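Local coordinates for succinate dehydrogenase subunit A (Mycolicibacterium smegmatis, PDB 7D6V), which serves as the FAD-carrying flavoprotein subunit of a mycobacterial succinate dehydrogenase, probably oxidising succinate to fumarate and passing the electrons on toward quinone, at residues I394-D399 with L408-E413; G417-N422 with L429-V434. All blocks are in the same frame, centred on the assembly; numbering follows the deposited sequence.

Interaction 1. Residues I394-D399 with L408-E413; sequences IEVDPD and LFAAGE. With FAD (flavin-adenine dinucleotide), chain D.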
ATOM      1  N   ILE A 394      18.617  -8.150  19.795  1.00 16.85           N
ATOM      2  CA  ILE A 394      19.129  -9.411  20.314  1.00 16.85           C
ATOM      3  C   ILE A 394      20.539  -9.641  19.789  1.00 16.85           C
ATOM      4  O   ILE A 394      20.796  -9.546  18.582  1.00 16.85           O
ATOM      5  CB  ILE A 394      18.192 -10.564  19.932  1.00 16.85           C
ATOM      6  CG1 ILE A 394      16.778 -10.275  20.431  1.00 16.85           C
ATOM      7  CG2 ILE A 394      18.686 -11.869  20.515  1.00 16.85           C
ATOM      8  CD1 ILE A 394      15.702 -10.707  19.484  1.00 16.85           C
ATOM      9  N   GLU A 395      21.462  -9.940  20.698  1.00 17.35           N
ATOM     10  CA  GLU A 395      22.849 -10.199  20.330  1.00 17.35           C
ATOM     11  C   GLU A 395      22.930 -11.514  19.563  1.00 17.35           C
ATOM     12  O   GLU A 395      22.620 -12.578  20.106  1.00 17.35           O
ATOM     13  CB  GLU A 395      23.719 -10.234  21.580  1.00 17.35           C
ATOM     14  CG  GLU A 395      25.202 -10.248  21.299  1.00 17.35           C
ATOM     15  CD  GLU A 395      26.022 -10.412  22.556  1.00 17.35           C
ATOM     16  OE1 GLU A 395      25.586 -11.157  23.456  1.00 17.35           O
ATOM     17  OE2 GLU A 395      27.100  -9.791  22.650  1.00 17.35           O
ATOM     18  N   VAL A 396      23.349 -11.444  18.304  1.00 18.23           N
ATOM     19  CA  VAL A 396      23.339 -12.592  17.413  1.00 18.23           C
ATOM     20  C   VAL A 396      24.768 -13.061  17.181  1.00 18.23           C
ATOM     21  O   VAL A 396      25.737 -12.316  17.350  1.00 18.23           O
ATOM     22  CB  VAL A 396      22.667 -12.271  16.061  1.00 18.23           C
ATOM     23  CG1 VAL A 396      21.237 -11.846  16.252  1.00 18.23           C
ATOM     24  CG2 VAL A 396      23.438 -11.194  15.330  1.00 18.23           C
ATOM     25  N   ASP A 397      24.890 -14.320  16.799  1.00 18.84           N
ATOM     26  CA  ASP A 397      26.081 -14.767  16.098  1.00 18.84           C
ATOM     27  C   ASP A 397      26.052 -14.178  14.693  1.00 18.84           C
ATOM     28  O   ASP A 397      25.005 -14.206  14.046  1.00 18.84           O
ATOM     29  CB  ASP A 397      26.133 -16.289  16.043  1.00 18.84           C
ATOM     30  CG  ASP A 397      27.472 -16.810  15.573  1.00 18.84           C
ATOM     31  OD1 ASP A 397      27.641 -17.000  14.352  1.00 18.84           O
ATOM     32  OD2 ASP A 397      28.358 -17.027  16.422  1.00 18.84           O
ATOM     33  N   PRO A 398      27.145 -13.585  14.211  1.00 18.59           N
ATOM     34  CA  PRO A 398      27.084 -12.959  12.876  1.00 18.59           C
ATOM     35  C   PRO A 398      26.773 -13.937  11.752  1.00 18.59           C
ATOM     36  O   PRO A 398      25.943 -13.632  10.886  1.00 18.59           O
ATOM     37  CB  PRO A 398      28.472 -12.319  12.725  1.00 18.59           C
ATOM     38  CG  PRO A 398      29.306 -12.867  13.832  1.00 18.59           C
ATOM     39  CD  PRO A 398      28.384 -13.253  14.927  1.00 18.59           C
ATOM     40  N   ASP A 399      27.400 -15.114  11.745  1.00 18.92           N
ATOM     41  CA  ASP A 399      27.215 -16.047  10.636  1.00 18.92           C
ATOM     42  C   ASP A 399      25.856 -16.729  10.710  1.00 18.92           C
ATOM     43  O   ASP A 399      25.053 -16.647   9.773  1.00 18.92           O
ATOM     44  CB  ASP A 399      28.341 -17.079  10.630  1.00 18.92           C
ATOM     45  CG  ASP A 399      29.672 -16.478  10.247  1.00 18.92           C
ATOM     46  OD1 ASP A 399      30.329 -15.881  11.124  1.00 18.92           O
ATOM     47  OD2 ASP A 399      30.063 -16.602   9.068  1.00 18.92           O
ATOM     48  N   LEU A 408      17.432 -20.503  19.521  1.00 17.98           N
ATOM     49  CA  LEU A 408      16.745 -19.255  19.232  1.00 17.98           C
ATOM     50  C   LEU A 408      17.515 -18.488  18.169  1.00 17.98           C
ATOM     51  O   LEU A 408      18.745 -18.506  18.154  1.00 17.98           O
ATOM     52  CB  LEU A 408      16.606 -18.405  20.499  1.00 17.98           C
ATOM     53  CG  LEU A 408      15.842 -17.086  20.390  1.00 17.98           C
ATOM     54  CD1 LEU A 408      14.444 -17.318  19.854  1.00 17.98           C
ATOM     55  CD2 LEU A 408      15.790 -16.400  21.737  1.00 17.98           C
ATOM     56  N   PHE A 409      16.787 -17.840  17.264  1.00 16.86           N
ATOM     57  CA  PHE A 409      17.387 -17.132  16.144  1.00 16.86           C
ATOM     58  C   PHE A 409      16.650 -15.816  15.941  1.00 16.86           C
ATOM     59  O   PHE A 409      15.469 -15.697  16.269  1.00 16.86           O
ATOM     60  CB  PHE A 409      17.353 -17.995  14.872  1.00 16.86           C
ATOM     61  CG  PHE A 409      18.092 -19.299  15.011  1.00 16.86           C
ATOM     62  CD1 PHE A 409      19.440 -19.386  14.717  1.00 16.86           C
ATOM     63  CD2 PHE A 409      17.440 -20.433  15.453  1.00 16.86           C
ATOM     64  CE1 PHE A 409      20.118 -20.574  14.857  1.00 16.86           C
ATOM     65  CE2 PHE A 409      18.113 -21.621  15.598  1.00 16.86           C
ATOM     66  CZ  PHE A 409      19.453 -21.693  15.298  1.00 16.86           C
ATOM     67  N   ALA A 410      17.359 -14.820  15.412  1.00 16.55           N
ATOM     68  CA  ALA A 410      16.784 -13.489  15.269  1.00 16.55           C
ATOM     69  C   ALA A 410      17.373 -12.789  14.054  1.00 16.55           C
ATOM     70  O   ALA A 410      18.530 -13.008  13.693  1.00 16.55           O
ATOM     71  CB  ALA A 410      17.014 -12.641  16.522  1.00 16.55           C
ATOM     72  N   ALA A 411      16.560 -11.935  13.435  1.00 15.80           N
ATOM     73  CA  ALA A 411      16.970 -11.184  12.258  1.00 15.80           C
ATOM     74  C   ALA A 411      16.095  -9.946  12.133  1.00 15.80           C
ATOM     75  O   ALA A 411      14.980  -9.899  12.653  1.00 15.80           O
ATOM     76  CB  ALA A 411      16.882 -12.037  10.990  1.00 15.80           C
ATOM     77  N   GLY A 412      16.619  -8.940  11.440  1.00 16.42           N
ATOM     78  CA  GLY A 412      15.858  -7.734  11.182  1.00 16.42           C
ATOM     79  C   GLY A 412      16.089  -6.624  12.185  1.00 16.42           C
ATOM     80  O   GLY A 412      17.189  -6.487  12.724  1.00 16.42           O
ATOM     81  N   GLU A 413      15.053  -5.822  12.446  1.00 17.26           N
ATOM     82  CA  GLU A 413      15.194  -4.715  13.385  1.00 17.26           C
ATOM     83  C   GLU A 413      15.327  -5.200  14.822  1.00 17.26           C
ATOM     84  O   GLU A 413      16.003  -4.554  15.629  1.00 17.26           O
ATOM     85  CB  GLU A 413      14.011  -3.756  13.262  1.00 17.26           C
ATOM     86  CG  GLU A 413      14.233  -2.435  13.973  1.00 17.26           C
ATOM     87  CD  GLU A 413      13.200  -1.394  13.615  1.00 17.26           C
ATOM     88  OE1 GLU A 413      12.423  -1.626  12.669  1.00 17.26           O
ATOM     89  OE2 GLU A 413      13.166  -0.338  14.277  1.00 17.26           O
TER
HETATM   90  PA  FAD D 701       8.545  -5.865  10.246  1.00 47.92           P
HETATM   91  O1A FAD D 701       8.278  -6.402   8.890  1.00 60.35           O
HETATM   92  O2A FAD D 701       8.411  -4.412  10.492  1.00 49.78           O
HETATM   93  O5B FAD D 701       7.524  -6.584  11.241  1.00 56.78           O
HETATM   94  C5B FAD D 701       7.870  -7.677  12.071  1.00 44.11           C
HETATM   95  C4B FAD D 701       6.748  -8.702  12.069  1.00 52.81           C
HETATM   96  O4B FAD D 701       6.689  -9.374  13.322  1.00 51.81           O
HETATM   97  C3B FAD D 701       5.372  -8.116  11.862  1.00 50.05           C
HETATM   98  O3B FAD D 701       4.690  -8.961  10.947  1.00 55.52           O
HETATM   99  C2B FAD D 701       4.701  -8.236  13.205  1.00 47.82           C
HETATM  100  O2B FAD D 701       3.292  -8.392  13.105  1.00 66.09           O
HETATM  101  C1B FAD D 701       5.341  -9.478  13.751  1.00 53.66           C
HETATM  102  N9A FAD D 701       5.261  -9.517  15.220  1.00 52.69           N
HETATM  103  C8A FAD D 701       5.735  -8.604  16.067  1.00 42.11           C
HETATM  104  N7A FAD D 701       5.491  -8.963  17.340  1.00 48.96           N
HETATM  105  C5A FAD D 701       4.844 -10.131  17.313  1.00 47.12           C
HETATM  106  C6A FAD D 701       4.288 -11.069  18.300  1.00 47.41           C
HETATM  107  N6A FAD D 701       4.374 -10.830  19.617  1.00 50.65           N
HETATM  108  N1A FAD D 701       3.690 -12.175  17.843  1.00 47.33           N
HETATM  109  C2A FAD D 701       3.593 -12.447  16.539  1.00 51.28           C
HETATM  110  N3A FAD D 701       4.072 -11.642  15.593  1.00 51.84           N
HETATM  111  C4A FAD D 701       4.696 -10.493  15.912  1.00 48.04           C
HETATM  112  N1  FAD D 701      14.492   1.283   6.032  1.00 62.94           N
HETATM  113  C2  FAD D 701      15.149   1.516   4.878  1.00 63.04           C
HETATM  114  O2  FAD D 701      16.184   0.884   4.652  1.00 56.25           O
HETATM  115  N3  FAD D 701      14.738   2.398   3.966  1.00 65.67           N
HETATM  116  C4  FAD D 701      13.639   3.121   4.137  1.00 65.21           C
HETATM  117  O4  FAD D 701      13.277   3.932   3.276  1.00 66.69           O
HETATM  118  C4X FAD D 701      12.856   2.938   5.370  1.00 60.33           C
HETATM  119  N5  FAD D 701      11.734   3.636   5.603  1.00 60.90           N
HETATM  120  C5X FAD D 701      11.041   3.440   6.736  1.00 55.02           C
HETATM  121  C6  FAD D 701       9.884   4.167   6.960  1.00 53.65           C
HETATM  122  C7  FAD D 701       9.166   3.976   8.125  1.00 50.56           C
HETATM  123  C7M FAD D 701       7.912   4.759   8.381  1.00 49.65           C
HETATM  124  C8  FAD D 701       9.633   2.997   9.127  1.00 47.62           C
HETATM  125  C8M FAD D 701       8.853   2.790  10.391  1.00 42.14           C
HETATM  126  C9  FAD D 701      10.785   2.266   8.908  1.00 49.32           C
HETATM  127  C9A FAD D 701      11.504   2.458   7.746  1.00 54.45           C
HETATM  128  N10 FAD D 701      12.670   1.722   7.523  1.00 55.67           N
HETATM  129  C10 FAD D 701      13.364   1.946   6.332  1.00 57.06           C
HETATM  130  C1' FAD D 701      13.140   0.740   8.493  1.00 52.27           C
HETATM  131  C2' FAD D 701      12.811  -0.662   7.992  1.00 57.37           C
HETATM  132  O2' FAD D 701      11.558  -0.660   7.314  1.00 60.89           O
HETATM  133  C3' FAD D 701      12.699  -1.670   9.121  1.00 54.68           C
HETATM  134  O3' FAD D 701      13.973  -1.808   9.734  1.00 59.71           O
HETATM  135  C4' FAD D 701      12.266  -3.026   8.587  1.00 52.15           C
HETATM  136  O4' FAD D 701      10.988  -2.915   7.978  1.00 56.02           O
HETATM  137  C5' FAD D 701      12.177  -4.076   9.677  1.00 53.37           C
HETATM  138  O5' FAD D 701      11.570  -5.227   9.109  1.00 50.83           O
HETATM  139  P   FAD D 701      11.326  -6.572   9.928  1.00 52.77           P
HETATM  140  O1P FAD D 701      11.054  -7.644   8.935  1.00 55.36           O
HETATM  141  O2P FAD D 701      12.431  -6.769  10.903  1.00 55.97           O
HETATM  142  O3P FAD D 701       9.993  -6.293  10.785  1.00 53.35           O
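Ile-394 and Val-396 both turn toward Ala-410, which receives them through its methyl and its carbonyl oxygen. The two segments belong to the Rossmann-type FAD-binding fold: 408-409 is an outermost strand of its parallel sheet, and Ile-394 lies on strand 383-395 of a neighbouring mixed sheet. The delta methyl does the touching for isoleucine, with Ile-394 CD1 3.8 Å from Ala-410 CB. In Val-396, CG1 lies anti to the carbonyl carbon (chi1 -60°), which puts this methyl on the side of Ala-410. Val-396 CG1 approaches Ala-410 O at 3.9 Å and stays a looser 4.3 Å from Ala-410 CB. No hydrogen bond crosses between the segments.

Around this contact, Leu-240 packs on Ile-394, and Met-86 of helix 84-102 packs on Val-396. Backbone bonds from Ile-394 to Cys-414 and Gly-416 tie its strand to the chain just after Glu-413.

Past Ala-411 the chain reaches the FAD. Gly-412 CA sits 3.6 Å from FAD O2P. The side chain of Glu-413 is extended, and its OE1 accepts a weak hydrogen bond from the ribityl hydroxyl FAD O3'. The Glu-413 N-H points almost straight at FAD O2P, with N 3.2 Å from that oxygen and an angle of 167°.

Interaction 2. Residues G417-N422 with L429-V434; sequences GMHGSN and LSDLLV. With FAD (flavin-adenine dinucleotide), chain D.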
ATOM      1  N   GLY A 417      23.569  -5.337  16.249  1.00 18.01           N
ATOM      2  CA  GLY A 417      24.969  -5.523  15.922  1.00 18.01           C
ATOM      3  C   GLY A 417      25.416  -4.967  14.587  1.00 18.01           C
ATOM      4  O   GLY A 417      26.525  -4.436  14.483  1.00 18.01           O
ATOM      5  N   MET A 418      24.573  -5.073  13.559  1.00 18.75           N
ATOM      6  CA  MET A 418      24.964  -4.590  12.238  1.00 18.75           C
ATOM      7  C   MET A 418      25.237  -3.093  12.238  1.00 18.75           C
ATOM      8  O   MET A 418      26.342  -2.653  11.910  1.00 18.75           O
ATOM      9  CB  MET A 418      23.892  -4.917  11.207  1.00 18.75           C
ATOM     10  CG  MET A 418      24.335  -4.466   9.848  1.00 18.75           C
ATOM     11  SD  MET A 418      23.265  -4.821   8.466  1.00 18.75           S
ATOM     12  CE  MET A 418      24.221  -3.970   7.226  1.00 18.75           C
ATOM     13  N   HIS A 419      24.235  -2.294  12.579  1.00 18.67           N
ATOM     14  CA  HIS A 419      24.396  -0.852  12.671  1.00 18.67           C
ATOM     15  C   HIS A 419      24.826  -0.517  14.092  1.00 18.67           C
ATOM     16  O   HIS A 419      24.067  -0.736  15.042  1.00 18.67           O
ATOM     17  CB  HIS A 419      23.091  -0.146  12.309  1.00 18.67           C
ATOM     18  CG  HIS A 419      22.315  -0.832  11.229  1.00 18.67           C
ATOM     19  ND1 HIS A 419      21.300  -1.725  11.496  1.00 18.67           N
ATOM     20  CD2 HIS A 419      22.395  -0.749   9.879  1.00 18.67           C
ATOM     21  CE1 HIS A 419      20.793  -2.167  10.359  1.00 18.67           C
ATOM     22  NE2 HIS A 419      21.439  -1.589   9.364  1.00 18.67           N
ATOM     23  N   GLY A 420      26.045  -0.014  14.243  1.00 19.22           N
ATOM     24  CA  GLY A 420      26.571   0.214  15.572  1.00 19.22           C
ATOM     25  C   GLY A 420      25.902   1.364  16.289  1.00 19.22           C
ATOM     26  O   GLY A 420      25.170   1.165  17.262  1.00 19.22           O
ATOM     27  N   SER A 421      26.135   2.577  15.801  1.00 19.89           N
ATOM     28  CA  SER A 421      25.563   3.774  16.387  1.00 19.89           C
ATOM     29  C   SER A 421      24.569   4.470  15.479  1.00 19.89           C
ATOM     30  O   SER A 421      23.865   5.372  15.941  1.00 19.89           O
ATOM     31  CB  SER A 421      26.670   4.769  16.753  1.00 19.89           C
ATOM     32  OG  SER A 421      27.460   4.256  17.801  1.00 19.89           O
ATOM     33  N   ASN A 422      24.499   4.086  14.210  1.00 19.92           N
ATOM     34  CA  ASN A 422      23.696   4.785  13.223  1.00 19.92           C
ATOM     35  C   ASN A 422      23.587   3.907  11.991  1.00 19.92           C
ATOM     36  O   ASN A 422      24.549   3.238  11.614  1.00 19.92           O
ATOM     37  CB  ASN A 422      24.316   6.141  12.864  1.00 19.92           C
ATOM     38  CG  ASN A 422      23.381   7.012  12.059  1.00 19.92           C
ATOM     39  OD1 ASN A 422      22.231   7.225  12.437  1.00 19.92           O
ATOM     40  ND2 ASN A 422      23.872   7.525  10.941  1.00 19.92           N
ATOM     41  N   LEU A 429      16.695  -2.590   4.614  1.00 15.73           N
ATOM     42  CA  LEU A 429      15.923  -3.446   3.722  1.00 15.73           C
ATOM     43  C   LEU A 429      16.755  -4.615   3.208  1.00 15.73           C
ATOM     44  O   LEU A 429      16.258  -5.742   3.116  1.00 15.73           O
ATOM     45  CB  LEU A 429      15.362  -2.625   2.563  1.00 15.73           C
ATOM     46  CG  LEU A 429      14.269  -1.612   2.909  1.00 15.73           C
ATOM     47  CD1 LEU A 429      13.753  -0.931   1.657  1.00 15.73           C
ATOM     48  CD2 LEU A 429      13.131  -2.291   3.647  1.00 15.73           C
ATOM     49  N   SER A 430      18.018  -4.370   2.863  1.00 14.91           N
ATOM     50  CA  SER A 430      18.885  -5.456   2.417  1.00 14.91           C
ATOM     51  C   SER A 430      19.359  -6.324   3.579  1.00 14.91           C
ATOM     52  O   SER A 430      19.584  -7.529   3.398  1.00 14.91           O
ATOM     53  CB  SER A 430      20.074  -4.887   1.642  1.00 14.91           C
ATOM     54  OG  SER A 430      20.811  -3.972   2.429  1.00 14.91           O
ATOM     55  N   ASP A 431      19.532  -5.723   4.759  1.00 15.77           N
ATOM     56  CA  ASP A 431      19.777  -6.480   5.982  1.00 15.77           C
ATOM     57  C   ASP A 431      18.685  -7.523   6.174  1.00 15.77           C
ATOM     58  O   ASP A 431      18.961  -8.679   6.512  1.00 15.77           O
ATOM     59  CB  ASP A 431      19.854  -5.491   7.159  1.00 15.77           C
ATOM     60  CG  ASP A 431      19.823  -6.149   8.552  1.00 15.77           C
ATOM     61  OD1 ASP A 431      20.205  -5.452   9.513  1.00 15.77           O
ATOM     62  OD2 ASP A 431      19.433  -7.318   8.731  1.00 15.77           O
ATOM     63  N   LEU A 432      17.432  -7.122   5.950  1.00 14.55           N
ATOM     64  CA  LEU A 432      16.314  -8.045   6.102  1.00 14.55           C
ATOM     65  C   LEU A 432      16.538  -9.313   5.293  1.00 14.55           C
ATOM     66  O   LEU A 432      16.495 -10.419   5.835  1.00 14.55           O
ATOM     67  CB  LEU A 432      15.009  -7.375   5.678  1.00 14.55           C
ATOM     68  CG  LEU A 432      14.576  -6.136   6.456  1.00 14.55           C
ATOM     69  CD1 LEU A 432      13.141  -5.778   6.126  1.00 14.55           C
ATOM     70  CD2 LEU A 432      14.772  -6.340   7.947  1.00 14.55           C
ATOM     71  N   LEU A 433      16.841  -9.168   4.004  1.00 14.19           N
ATOM     72  CA  LEU A 433      17.008 -10.338   3.150  1.00 14.19           C
ATOM     73  C   LEU A 433      18.233 -11.149   3.556  1.00 14.19           C
ATOM     74  O   LEU A 433      18.144 -12.368   3.759  1.00 14.19           O
ATOM     75  CB  LEU A 433      17.111  -9.904   1.691  1.00 14.19           C
ATOM     76  CG  LEU A 433      16.038  -8.944   1.189  1.00 14.19           C
ATOM     77  CD1 LEU A 433      16.437  -8.373  -0.154  1.00 14.19           C
ATOM     78  CD2 LEU A 433      14.700  -9.647   1.098  1.00 14.19           C
ATOM     79  N   VAL A 434      19.379 -10.479   3.709  1.00 13.58           N
ATOM     80  CA  VAL A 434      20.627 -11.189   3.979  1.00 13.58           C
ATOM     81  C   VAL A 434      20.504 -12.014   5.254  1.00 13.58           C
ATOM     82  O   VAL A 434      20.736 -13.231   5.262  1.00 13.58           O
ATOM     83  CB  VAL A 434      21.799 -10.193   4.062  1.00 13.58           C
ATOM     84  CG1 VAL A 434      23.063 -10.883   4.541  1.00 13.58           C
ATOM     85  CG2 VAL A 434      22.029  -9.540   2.719  1.00 13.58           C
TER
HETATM   86  PA  FAD D 701       8.545  -5.865  10.246  1.00 47.92           P
HETATM   87  O1A FAD D 701       8.278  -6.402   8.890  1.00 60.35           O
HETATM   88  O2A FAD D 701       8.411  -4.412  10.492  1.00 49.78           O
HETATM   89  O5B FAD D 701       7.524  -6.584  11.241  1.00 56.78           O
HETATM   90  C5B FAD D 701       7.870  -7.677  12.071  1.00 44.11           C
HETATM   91  C4B FAD D 701       6.748  -8.702  12.069  1.00 52.81           C
HETATM   92  O4B FAD D 701       6.689  -9.374  13.322  1.00 51.81           O
HETATM   93  C3B FAD D 701       5.372  -8.116  11.862  1.00 50.05           C
HETATM   94  O3B FAD D 701       4.690  -8.961  10.947  1.00 55.52           O
HETATM   95  C2B FAD D 701       4.701  -8.236  13.205  1.00 47.82           C
HETATM   96  O2B FAD D 701       3.292  -8.392  13.105  1.00 66.09           O
HETATM   97  C1B FAD D 701       5.341  -9.478  13.751  1.00 53.66           C
HETATM   98  N9A FAD D 701       5.261  -9.517  15.220  1.00 52.69           N
HETATM   99  C8A FAD D 701       5.735  -8.604  16.067  1.00 42.11           C
HETATM  100  N7A FAD D 701       5.491  -8.963  17.340  1.00 48.96           N
HETATM  101  C5A FAD D 701       4.844 -10.131  17.313  1.00 47.12           C
HETATM  102  C6A FAD D 701       4.288 -11.069  18.300  1.00 47.41           C
HETATM  103  N6A FAD D 701       4.374 -10.830  19.617  1.00 50.65           N
HETATM  104  N1A FAD D 701       3.690 -12.175  17.843  1.00 47.33           N
HETATM  105  C2A FAD D 701       3.593 -12.447  16.539  1.00 51.28           C
HETATM  106  N3A FAD D 701       4.072 -11.642  15.593  1.00 51.84           N
HETATM  107  C4A FAD D 701       4.696 -10.493  15.912  1.00 48.04           C
HETATM  108  N1  FAD D 701      14.492   1.283   6.032  1.00 62.94           N
HETATM  109  C2  FAD D 701      15.149   1.516   4.878  1.00 63.04           C
HETATM  110  O2  FAD D 701      16.184   0.884   4.652  1.00 56.25           O
HETATM  111  N3  FAD D 701      14.738   2.398   3.966  1.00 65.67           N
HETATM  112  C4  FAD D 701      13.639   3.121   4.137  1.00 65.21           C
HETATM  113  O4  FAD D 701      13.277   3.932   3.276  1.00 66.69           O
HETATM  114  C4X FAD D 701      12.856   2.938   5.370  1.00 60.33           C
HETATM  115  N5  FAD D 701      11.734   3.636   5.603  1.00 60.90           N
HETATM  116  C5X FAD D 701      11.041   3.440   6.736  1.00 55.02           C
HETATM  117  C6  FAD D 701       9.884   4.167   6.960  1.00 53.65           C
HETATM  118  C7  FAD D 701       9.166   3.976   8.125  1.00 50.56           C
HETATM  119  C7M FAD D 701       7.912   4.759   8.381  1.00 49.65           C
HETATM  120  C8  FAD D 701       9.633   2.997   9.127  1.00 47.62           C
HETATM  121  C8M FAD D 701       8.853   2.790  10.391  1.00 42.14           C
HETATM  122  C9  FAD D 701      10.785   2.266   8.908  1.00 49.32           C
HETATM  123  C9A FAD D 701      11.504   2.458   7.746  1.00 54.45           C
HETATM  124  N10 FAD D 701      12.670   1.722   7.523  1.00 55.67           N
HETATM  125  C10 FAD D 701      13.364   1.946   6.332  1.00 57.06           C
HETATM  126  C1' FAD D 701      13.140   0.740   8.493  1.00 52.27           C
HETATM  127  C2' FAD D 701      12.811  -0.662   7.992  1.00 57.37           C
HETATM  128  O2' FAD D 701      11.558  -0.660   7.314  1.00 60.89           O
HETATM  129  C3' FAD D 701      12.699  -1.670   9.121  1.00 54.68           C
HETATM  130  O3' FAD D 701      13.973  -1.808   9.734  1.00 59.71           O
HETATM  131  C4' FAD D 701      12.266  -3.026   8.587  1.00 52.15           C
HETATM  132  O4' FAD D 701      10.988  -2.915   7.978  1.00 56.02           O
HETATM  133  C5' FAD D 701      12.177  -4.076   9.677  1.00 53.37           C
HETATM  134  O5' FAD D 701      11.570  -5.227   9.109  1.00 50.83           O
HETATM  135  P   FAD D 701      11.326  -6.572   9.928  1.00 52.77           P
HETATM  136  O1P FAD D 701      11.054  -7.644   8.935  1.00 55.36           O
HETATM  137  O2P FAD D 701      12.431  -6.769  10.903  1.00 55.97           O
HETATM  138  O3P FAD D 701       9.993  -6.293  10.785  1.00 53.35           O
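The loop between strand 415-416 and helix 427-448 folds back on the first turns of that helix, and the contact gathers at one carboxylate, that of Asp-431. Met-418 and His-419 reach it from the loop. Met-418 SD is 3.3 Å from Asp-431 OD1. The methionine is extended throughout, with CG anti to the backbone N (chi1 -178°), and this carries its sulfur out to the helix. The methionine and aspartate side chains run past each other in opposite directions. Met-418 SD also lies 3.7 Å from Asp-431 CB. His-419 comes to the same carboxylate oxygen with a ring carbon: His-419 CE1 is 3.4 Å from Asp-431 OD1. The ring and the carboxylate are inclined by 30°. His-419 NE2 stays 4.1 Å from Asp-431 OD1, too far for a direct bond. Met-418 CG lies over the centre of one face of the His-419 imidazole, 4.1 Å above its plane.

The helix is part of the flavoprotein's FAD pocket, and a different side of it faces the cofactor. Leu-429 and Leu-432 are the pocket residues here. Leu-429 CG packs 3.6 Å from FAD O2, a carbonyl oxygen of the isoalloxazine. Leu-432 touches the chain between flavin and diphosphate, with its CD1 3.4 Å from FAD O5'.

Neighbouring parts of the fold hold both segments. Met-418 O accepts a hydrogen bond from Asn-82 ND2, and the Met-418 side chain packs on His-90 of helix 84-102 and on Phe-435. Ser-430 OG is hydrogen-bonded to His-90 NE2.

The two contacts follow one another along the chain, with strand 415-416 between them, and their centres are 11 Å apart. They meet where Gly-412 CA of interaction 1 packs 3.7 Å from Leu-432 CD2 of interaction 2. Gly-412 N also comes within 4.2 Å of Asp-431 OD2, as packing rather than a bond. One segment of each lines the FAD. Segment 408-413 contributes polar contacts at a phosphate and a ribityl hydroxyl. Helix segment 429-434 contributes leucine side chains, from the flavin ring to the diphosphate. Leu-432 CD2 lies 3.8 Å from FAD O2P, where Glu-413 also binds, so one residue from each segment meets this oxygen.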